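Local coordinates for 1H-3-hydroxy-4-oxoquinoline 2,4-dioxygenase (Pseudomonas putida, PDB 3IBT), which catalyses the cofactor-independent, ring-cleaving dioxygenation of 3-hydroxy-1H-quinolin-4-one to N-formylanthranilate and carbon monoxide during oxoquinoline degradation, at residues P53-G57 with T72-D76; W121-P125 with G193-M199. All blocks are in the same frame, centred on the assembly; numbering follows the deposited sequence.

How the contacts relate
Both contacts are buried, and neither sits on the exposed surface: contact 1 lies about 12 Å and contact 2 about 14 Å from the centre of the chain. They share no helix or strand. Contact 1 joins the loop after strand 49-53 to helix 70-83, whereas contact 2 joins the loop after strand 115-119 to the start of helix 195-200. Their centres are about 21 Å apart, and their nearest atoms, about 8 Å apart, do not touch. The chemistry differs as well. Contact 1 pairs apolar packing with a salt bridge and buries 269 Å². Contact 2 buries 431 Å² through proline, leucine and selenomethionine against an indole and its loop.

Contact 1: P53-G57 with T72-D76; sequences PDWRG and TLAQD
The backbones of 53-57, an irregular loop, and 72-76, one part of a longer helix, come nearest at Trp55 and Leu73, whose CA atoms are 7.0 Å apart. Here the leucine fork sits over one face of the indole: Leu73 CD1 is 4.2 Å above the plane, displaced toward the rim, and Leu73 CD2 on the same side meets Trp55 CE3 at 3.7 Å. The same CD2 also touches Arg56 CB, at 3.8 Å, so a single methyl fills the angle between two consecutive loop residues. Trp55 CG lies anti to its own carbonyl carbon, and the second torsion then turns the six-membered ring to the helix. At the polar end of the indole, NE1 donates to Ser28 O, and this bond would resist rotation of the ring. The 70-83 helix is the crossover of a beta-alpha-beta unit: it links strand 49-53 to strand 89-94, parallel to it, with strand 23-27 between them in the sheet of the alpha/beta-hydrolase fold. One turn along the helix from Thr72, Asp76 forms a salt bridge with Arg56. Its OD1 accepts from Arg56 NH2 at 3.0 Å through the syn lone pair, with a bent N-H...O angle of 136°, and lies 27° out of the guanidinium plane. A weak second bond runs from Arg56 NE to the same OD1, at 3.3 Å. Since the guanidinium and carboxylate planes stand 45° apart, the two groups do not meet flat; Asp76 OD2 lies instead alongside the aliphatic chain, 3.4 Å from Arg56 CG. Leu73 also packs on Trp30, a probable substrate-binding residue.

Contact 2: W121-P125 with G193-M199; sequences WLLQP and GSPLDRM
Pro195 sets the CB-CG side of its ring down on the face of the Trp121 indole in a CH-pi contact: Pro195 CB is 3.6 Å from the centroid of the six-membered ring of Trp121 and only 5° off its normal. Pro195 CG lies over the CE2 end of the fused bond, 3.6 Å from Trp121 CE2. The indole reaches under the proline because Trp121 CG stands anti to the backbone N (chi1 -161°). A Met-aromatic contact adds to this, as the selenium of Met199, a selenomethionine, approaches obliquely at 3.8 Å from Trp121 CZ3. With an alanine in place of Trp121, Pro195 would probably lose the flat surface it rests on and Met199 its aromatic neighbour, leaving a gap between loop and helix. On the proline's side of the indole, the side chains of Leu123 and Met199 cross at about a right angle, Leu123 CD2 meeting Met199 CE at 3.6 Å; Leu123 CB touches Leu196 CD1 at 3.9 Å. Next outward is what fixes the helix start. Ser194 is the N-cap, its OG accepting from Asp197 N at 3.0 Å in a nearly straight bond (164°). The loop is anchored in turn by its backbone: Trp121 N donates to His210 NE2, Leu123 N is hydrogen-bonded to Tyr220 OH, and Leu122 O to Tyr189 OH. Trp99 packs edge-to-face on the indole. The loop follows strand 115-119, and helix 195-200 leads on to strand 207-212; the contact thus joins the two ends of the helical insertion between these neighbouring strands, consistent with the cap that many alpha/beta hydrolases carry at this place.

Contact 1: P53-G57 with T72-D76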
ATOM      1  N   PRO A  53      -4.537  -9.306  -3.280  1.00 73.58           N
ATOM      2  CA  PRO A  53      -5.436  -9.589  -2.129  1.00 73.59           C
ATOM      3  C   PRO A  53      -6.304  -8.438  -1.556  1.00 73.39           C
ATOM      4  O   PRO A  53      -6.089  -7.272  -1.840  1.00 73.09           O
ATOM      5  CB  PRO A  53      -4.494 -10.147  -1.050  1.00 73.69           C
ATOM      6  CG  PRO A  53      -3.094  -9.911  -1.534  1.00 73.59           C
ATOM      7  CD  PRO A  53      -3.120  -9.227  -2.876  1.00 73.66           C
ATOM      8  N   ASP A  54      -7.318  -8.813  -0.781  1.00 73.85           N
ATOM      9  CA  ASP A  54      -8.209  -7.850  -0.125  1.00 73.87           C
ATOM     10  C   ASP A  54      -8.104  -8.028   1.378  1.00 73.19           C
ATOM     11  O   ASP A  54      -8.588  -9.024   1.947  1.00 73.32           O
ATOM     12  CB  ASP A  54      -9.675  -8.031  -0.551  1.00 74.05           C
ATOM     13  CG  ASP A  54      -9.833  -8.247  -2.040  1.00 74.91           C
ATOM     14  OD1 ASP A  54      -8.898  -7.822  -2.788  1.00 78.75           O
ATOM     15  OD2 ASP A  54     -10.884  -8.821  -2.456  1.00 72.79           O
ATOM     16  N   TRP A  55      -7.480  -7.042   2.001  1.00 71.98           N
ATOM     17  CA  TRP A  55      -7.291  -7.000   3.431  1.00 70.40           C
ATOM     18  C   TRP A  55      -8.523  -7.446   4.239  1.00 69.82           C
ATOM     19  O   TRP A  55      -9.665  -7.247   3.800  1.00 69.07           O
ATOM     20  CB  TRP A  55      -6.935  -5.564   3.772  1.00 69.79           C
ATOM     21  CG  TRP A  55      -5.582  -5.151   3.326  1.00 68.43           C
ATOM     22  CD1 TRP A  55      -5.228  -3.964   2.726  1.00 68.69           C
ATOM     23  CD2 TRP A  55      -4.376  -5.892   3.489  1.00 67.21           C
ATOM     24  NE1 TRP A  55      -3.865  -3.933   2.498  1.00 66.93           N
ATOM     25  CE2 TRP A  55      -3.322  -5.105   2.963  1.00 67.30           C
ATOM     26  CE3 TRP A  55      -4.080  -7.149   4.033  1.00 68.06           C
ATOM     27  CZ2 TRP A  55      -2.004  -5.544   2.950  1.00 68.72           C
ATOM     28  CZ3 TRP A  55      -2.765  -7.582   4.018  1.00 69.27           C
ATOM     29  CH2 TRP A  55      -1.743  -6.782   3.479  1.00 68.77           C
ATOM     30  N   ARG A  56      -8.288  -8.045   5.410  1.00 69.13           N
ATOM     31  CA  ARG A  56      -9.359  -8.223   6.394  1.00 69.58           C
ATOM     32  C   ARG A  56     -10.455  -7.161   6.273  1.00 69.50           C
ATOM     33  O   ARG A  56     -10.165  -5.973   6.294  1.00 69.86           O
ATOM     34  CB  ARG A  56      -8.799  -8.147   7.817  1.00 69.54           C
ATOM     35  CG  ARG A  56      -8.712  -9.466   8.512  1.00 69.72           C
ATOM     36  CD  ARG A  56      -8.269  -9.324  10.004  1.00 69.89           C
ATOM     37  NE  ARG A  56      -7.376 -10.511  10.283  1.00 71.02           N
ATOM     38  CZ  ARG A  56      -7.865 -11.762  10.699  1.00 71.74           C
ATOM     39  NH1 ARG A  56      -9.270 -12.012  10.925  1.00 71.68           N
ATOM     40  NH2 ARG A  56      -6.925 -12.761  10.886  1.00 72.38           N
ATOM     41  N   GLY A  57     -11.708  -7.568   6.143  1.00 69.27           N
ATOM     42  CA  GLY A  57     -12.806  -6.604   6.184  1.00 69.38           C
ATOM     43  C   GLY A  57     -13.017  -5.857   4.892  1.00 69.83           C
ATOM     44  O   GLY A  57     -14.000  -5.111   4.741  1.00 69.41           O
ATOM     45  N   THR A  72      -1.448  -7.741  12.592  1.00 74.36           N
ATOM     46  CA  THR A  72      -2.193  -8.948  12.225  1.00 73.89           C
ATOM     47  C   THR A  72      -2.403  -9.010  10.703  1.00 73.64           C
ATOM     48  O   THR A  72      -2.536 -10.118  10.175  1.00 73.00           O
ATOM     49  CB  THR A  72      -3.536  -9.125  12.986  1.00 73.81           C
ATOM     50  OG1 THR A  72      -4.577  -8.374  12.335  1.00 73.58           O
ATOM     51  CG2 THR A  72      -3.411  -8.671  14.442  1.00 74.44           C
ATOM     52  N   LEU A  73      -2.400  -7.850   9.996  1.00 73.06           N
ATOM     53  CA  LEU A  73      -2.593  -7.872   8.526  1.00 72.06           C
ATOM     54  C   LEU A  73      -1.414  -8.552   7.882  1.00 72.60           C
ATOM     55  O   LEU A  73      -1.588  -9.385   6.992  1.00 72.77           O
ATOM     56  CB  LEU A  73      -2.809  -6.499   7.926  1.00 71.17           C
ATOM     57  CG  LEU A  73      -4.193  -5.906   8.138  1.00 69.35           C
ATOM     58  CD1 LEU A  73      -4.276  -4.524   7.474  1.00 67.54           C
ATOM     59  CD2 LEU A  73      -5.228  -6.781   7.583  1.00 65.60           C
ATOM     60  N   ALA A  74      -0.225  -8.192   8.359  1.00 73.31           N
ATOM     61  CA  ALA A  74       1.014  -8.958   8.176  1.00 74.15           C
ATOM     62  C   ALA A  74       0.828 -10.455   8.395  1.00 75.13           C
ATOM     63  O   ALA A  74       1.254 -11.291   7.577  1.00 75.80           O
ATOM     64  CB  ALA A  74       2.038  -8.482   9.160  1.00 74.07           C
ATOM     65  N   GLN A  75       0.233 -10.794   9.529  1.00 75.32           N
ATOM     66  CA  GLN A  75       0.049 -12.169   9.874  1.00 75.98           C
ATOM     67  C   GLN A  75      -0.833 -12.890   8.840  1.00 75.65           C
ATOM     68  O   GLN A  75      -0.521 -14.005   8.411  1.00 75.61           O
ATOM     69  CB  GLN A  75      -0.538 -12.251  11.279  1.00 76.94           C
ATOM     70  CG  GLN A  75       0.479 -11.924  12.346  1.00 78.34           C
ATOM     71  CD  GLN A  75       1.538 -12.999  12.421  1.00 79.66           C
ATOM     72  OE1 GLN A  75       1.233 -14.162  12.941  1.00 79.11           O
ATOM     73  NE2 GLN A  75       2.788 -12.645  11.867  1.00 77.45           N
ATOM     74  N   ASP A  76      -1.928 -12.227   8.460  1.00 74.95           N
ATOM     75  CA  ASP A  76      -2.744 -12.599   7.309  1.00 74.03           C
ATOM     76  C   ASP A  76      -1.879 -13.047   6.117  1.00 73.47           C
ATOM     77  O   ASP A  76      -1.905 -14.220   5.704  1.00 73.78           O
ATOM     78  CB  ASP A  76      -3.628 -11.402   6.893  1.00 73.96           C
ATOM     79  CG  ASP A  76      -4.667 -11.042   7.946  1.00 72.35           C
ATOM     80  OD1 ASP A  76      -4.738 -12.011   9.024  1.00 71.05           O
ATOM     81  OD2 ASP A  76      -5.440  -9.923   7.669  1.00 69.70           O
TER

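Contact 2: W121-P125 with G193-M199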
ATOM      1  N   TRP A 121       3.763   6.303  -0.175  1.00 68.83           N
ATOM      2  CA  TRP A 121       3.824   6.248   1.270  1.00 67.87           C
ATOM      3  C   TRP A 121       4.461   7.548   1.743  1.00 68.97           C
ATOM      4  O   TRP A 121       5.600   7.866   1.333  1.00 68.75           O
ATOM      5  CB  TRP A 121       4.822   5.180   1.601  1.00 66.91           C
ATOM      6  CG  TRP A 121       4.729   4.656   2.961  1.00 66.73           C
ATOM      7  CD1 TRP A 121       3.716   4.826   3.836  1.00 64.33           C
ATOM      8  CD2 TRP A 121       5.669   3.799   3.588  1.00 65.12           C
ATOM      9  NE1 TRP A 121       3.975   4.151   4.974  1.00 64.86           N
ATOM     10  CE2 TRP A 121       5.162   3.490   4.847  1.00 64.36           C
ATOM     11  CE3 TRP A 121       6.906   3.264   3.199  1.00 68.56           C
ATOM     12  CZ2 TRP A 121       5.832   2.654   5.749  1.00 66.18           C
ATOM     13  CZ3 TRP A 121       7.583   2.411   4.090  1.00 67.40           C
ATOM     14  CH2 TRP A 121       7.032   2.114   5.352  1.00 65.89           C
ATOM     15  N   LEU A 122       3.750   8.281   2.609  1.00 69.19           N
ATOM     16  CA  LEU A 122       4.205   9.576   3.091  1.00 69.72           C
ATOM     17  C   LEU A 122       5.362   9.407   4.068  1.00 70.41           C
ATOM     18  O   LEU A 122       5.187   9.005   5.228  1.00 69.86           O
ATOM     19  CB  LEU A 122       3.030  10.339   3.709  1.00 70.12           C
ATOM     20  CG  LEU A 122       3.255  11.715   4.334  1.00 69.25           C
ATOM     21  CD1 LEU A 122       3.548  12.810   3.306  1.00 69.58           C
ATOM     22  CD2 LEU A 122       2.040  12.056   5.172  1.00 69.08           C
ATOM     23  N   LEU A 123       6.557   9.709   3.577  1.00 70.91           N
ATOM     24  CA  LEU A 123       7.754   9.333   4.295  1.00 71.55           C
ATOM     25  C   LEU A 123       7.947  10.122   5.584  1.00 72.41           C
ATOM     26  O   LEU A 123       8.699   9.690   6.484  1.00 73.15           O
ATOM     27  CB  LEU A 123       8.969   9.462   3.408  1.00 70.82           C
ATOM     28  CG  LEU A 123       8.906   8.528   2.225  1.00 70.83           C
ATOM     29  CD1 LEU A 123      10.066   8.846   1.317  1.00 73.45           C
ATOM     30  CD2 LEU A 123       8.920   7.059   2.594  1.00 67.82           C
ATOM     31  N   GLN A 124       7.228  11.234   5.724  1.00 72.19           N
ATOM     32  CA  GLN A 124       7.420  12.055   6.874  1.00 71.94           C
ATOM     33  C   GLN A 124       6.096  12.740   7.229  1.00 71.95           C
ATOM     34  O   GLN A 124       5.504  13.406   6.376  1.00 72.09           O
ATOM     35  CB  GLN A 124       8.469  13.049   6.471  1.00 72.42           C
ATOM     36  CG  GLN A 124       9.185  13.633   7.614  1.00 77.25           C
ATOM     37  CD  GLN A 124      10.672  13.696   7.343  1.00 82.06           C
ATOM     38  OE1 GLN A 124      11.356  12.648   7.400  1.00 83.77           O
ATOM     39  NE2 GLN A 124      11.196  14.917   7.059  1.00 81.25           N
ATOM     40  N   PRO A 125       5.618  12.605   8.489  1.00 72.23           N
ATOM     41  CA  PRO A 125       4.298  13.171   8.793  1.00 72.43           C
ATOM     42  C   PRO A 125       4.410  14.670   8.876  1.00 71.98           C
ATOM     43  O   PRO A 125       5.525  15.164   8.971  1.00 72.86           O
ATOM     44  CB  PRO A 125       3.966  12.596  10.188  1.00 72.68           C
ATOM     45  CG  PRO A 125       5.270  12.295  10.814  1.00 72.14           C
ATOM     46  CD  PRO A 125       6.246  12.004   9.688  1.00 72.80           C
ATOM     47  N   GLY A 193       7.937   6.847  14.253  1.00 68.80           N
ATOM     48  CA  GLY A 193       8.245   8.237  13.945  1.00 68.01           C
ATOM     49  C   GLY A 193       7.843   8.462  12.506  1.00 68.56           C
ATOM     50  O   GLY A 193       7.016   9.325  12.235  1.00 69.92           O
ATOM     51  N   SER A 194       8.394   7.677  11.577  1.00 67.47           N
ATOM     52  CA  SER A 194       8.106   7.870  10.181  1.00 66.41           C
ATOM     53  C   SER A 194       8.457   6.612   9.463  1.00 66.50           C
ATOM     54  O   SER A 194       9.293   5.840   9.931  1.00 66.83           O
ATOM     55  CB  SER A 194       9.033   8.959   9.637  1.00 66.29           C
ATOM     56  OG  SER A 194      10.365   8.499   9.746  1.00 63.78           O
ATOM     57  N   PRO A 195       7.870   6.409   8.281  1.00 66.56           N
ATOM     58  CA  PRO A 195       8.393   5.416   7.367  1.00 66.64           C
ATOM     59  C   PRO A 195       9.912   5.426   7.267  1.00 68.54           C
ATOM     60  O   PRO A 195      10.515   4.376   7.310  1.00 69.50           O
ATOM     61  CB  PRO A 195       7.793   5.826   6.063  1.00 65.34           C
ATOM     62  CG  PRO A 195       6.521   6.375   6.418  1.00 65.48           C
ATOM     63  CD  PRO A 195       6.671   7.059   7.740  1.00 66.14           C
ATOM     64  N   LEU A 196      10.551   6.578   7.133  1.00 70.60           N
ATOM     65  CA  LEU A 196      12.018   6.579   7.043  1.00 72.56           C
ATOM     66  C   LEU A 196      12.744   5.940   8.245  1.00 74.09           C
ATOM     67  O   LEU A 196      13.740   5.224   8.057  1.00 75.09           O
ATOM     68  CB  LEU A 196      12.556   7.986   6.817  1.00 72.14           C
ATOM     69  CG  LEU A 196      12.260   8.489   5.411  1.00 72.72           C
ATOM     70  CD1 LEU A 196      12.202  10.025   5.511  1.00 73.20           C
ATOM     71  CD2 LEU A 196      13.297   7.954   4.372  1.00 70.63           C
ATOM     72  N   ASP A 197      12.268   6.220   9.459  1.00 74.97           N
ATOM     73  CA  ASP A 197      12.832   5.624  10.663  1.00 76.05           C
ATOM     74  C   ASP A 197      12.507   4.162  10.723  1.00 76.45           C
ATOM     75  O   ASP A 197      13.355   3.345  11.051  1.00 76.96           O
ATOM     76  CB  ASP A 197      12.269   6.288  11.913  1.00 76.57           C
ATOM     77  CG  ASP A 197      12.745   7.719  12.080  1.00 78.92           C
ATOM     78  OD1 ASP A 197      13.323   8.272  11.133  1.00 82.77           O
ATOM     79  OD2 ASP A 197      12.559   8.301  13.172  1.00 82.98           O
ATOM     80  N   ARG A 198      11.262   3.817  10.438  1.00 76.86           N
ATOM     81  CA  ARG A 198      10.909   2.407  10.331  1.00 77.79           C
ATOM     82  C   ARG A 198      11.985   1.629   9.546  1.00 79.05           C
ATOM     83  O   ARG A 198      12.593   0.696  10.080  1.00 79.19           O
ATOM     84  CB  ARG A 198       9.525   2.270   9.684  1.00 77.48           C
ATOM     85  CG  ARG A 198       9.084   0.882   9.387  1.00 74.56           C
ATOM     86  CD  ARG A 198       9.284   0.029  10.571  1.00 74.41           C
ATOM     87  NE  ARG A 198       8.570  -1.244  10.488  1.00 74.33           N
ATOM     88  CZ  ARG A 198       9.131  -2.401  10.813  1.00 74.10           C
ATOM     89  NH1 ARG A 198       8.437  -3.534  10.747  1.00 74.44           N
ATOM     90  NH2 ARG A 198      10.404  -2.421  11.203  1.00 73.99           N
HETATM   91  N   MSE A 199      12.238   2.073   8.313  1.00 80.37           N
HETATM   92  CA  MSE A 199      13.094   1.396   7.351  1.00 82.92           C
HETATM   93  C   MSE A 199      14.533   1.396   7.823  1.00 81.73           C
HETATM   94  O   MSE A 199      15.228   0.365   7.783  1.00 81.94           O
HETATM   95  CB  MSE A 199      12.968   2.043   5.954  1.00 81.84           C
HETATM   96  CG  MSE A 199      11.622   1.767   5.250  1.00 83.95           C
HETATM   97 SE   MSE A 199      11.304   2.543   3.415  1.00 91.81          SE
HETATM   98  CE  MSE A 199      11.169   4.492   3.841  1.00 89.92           C
TER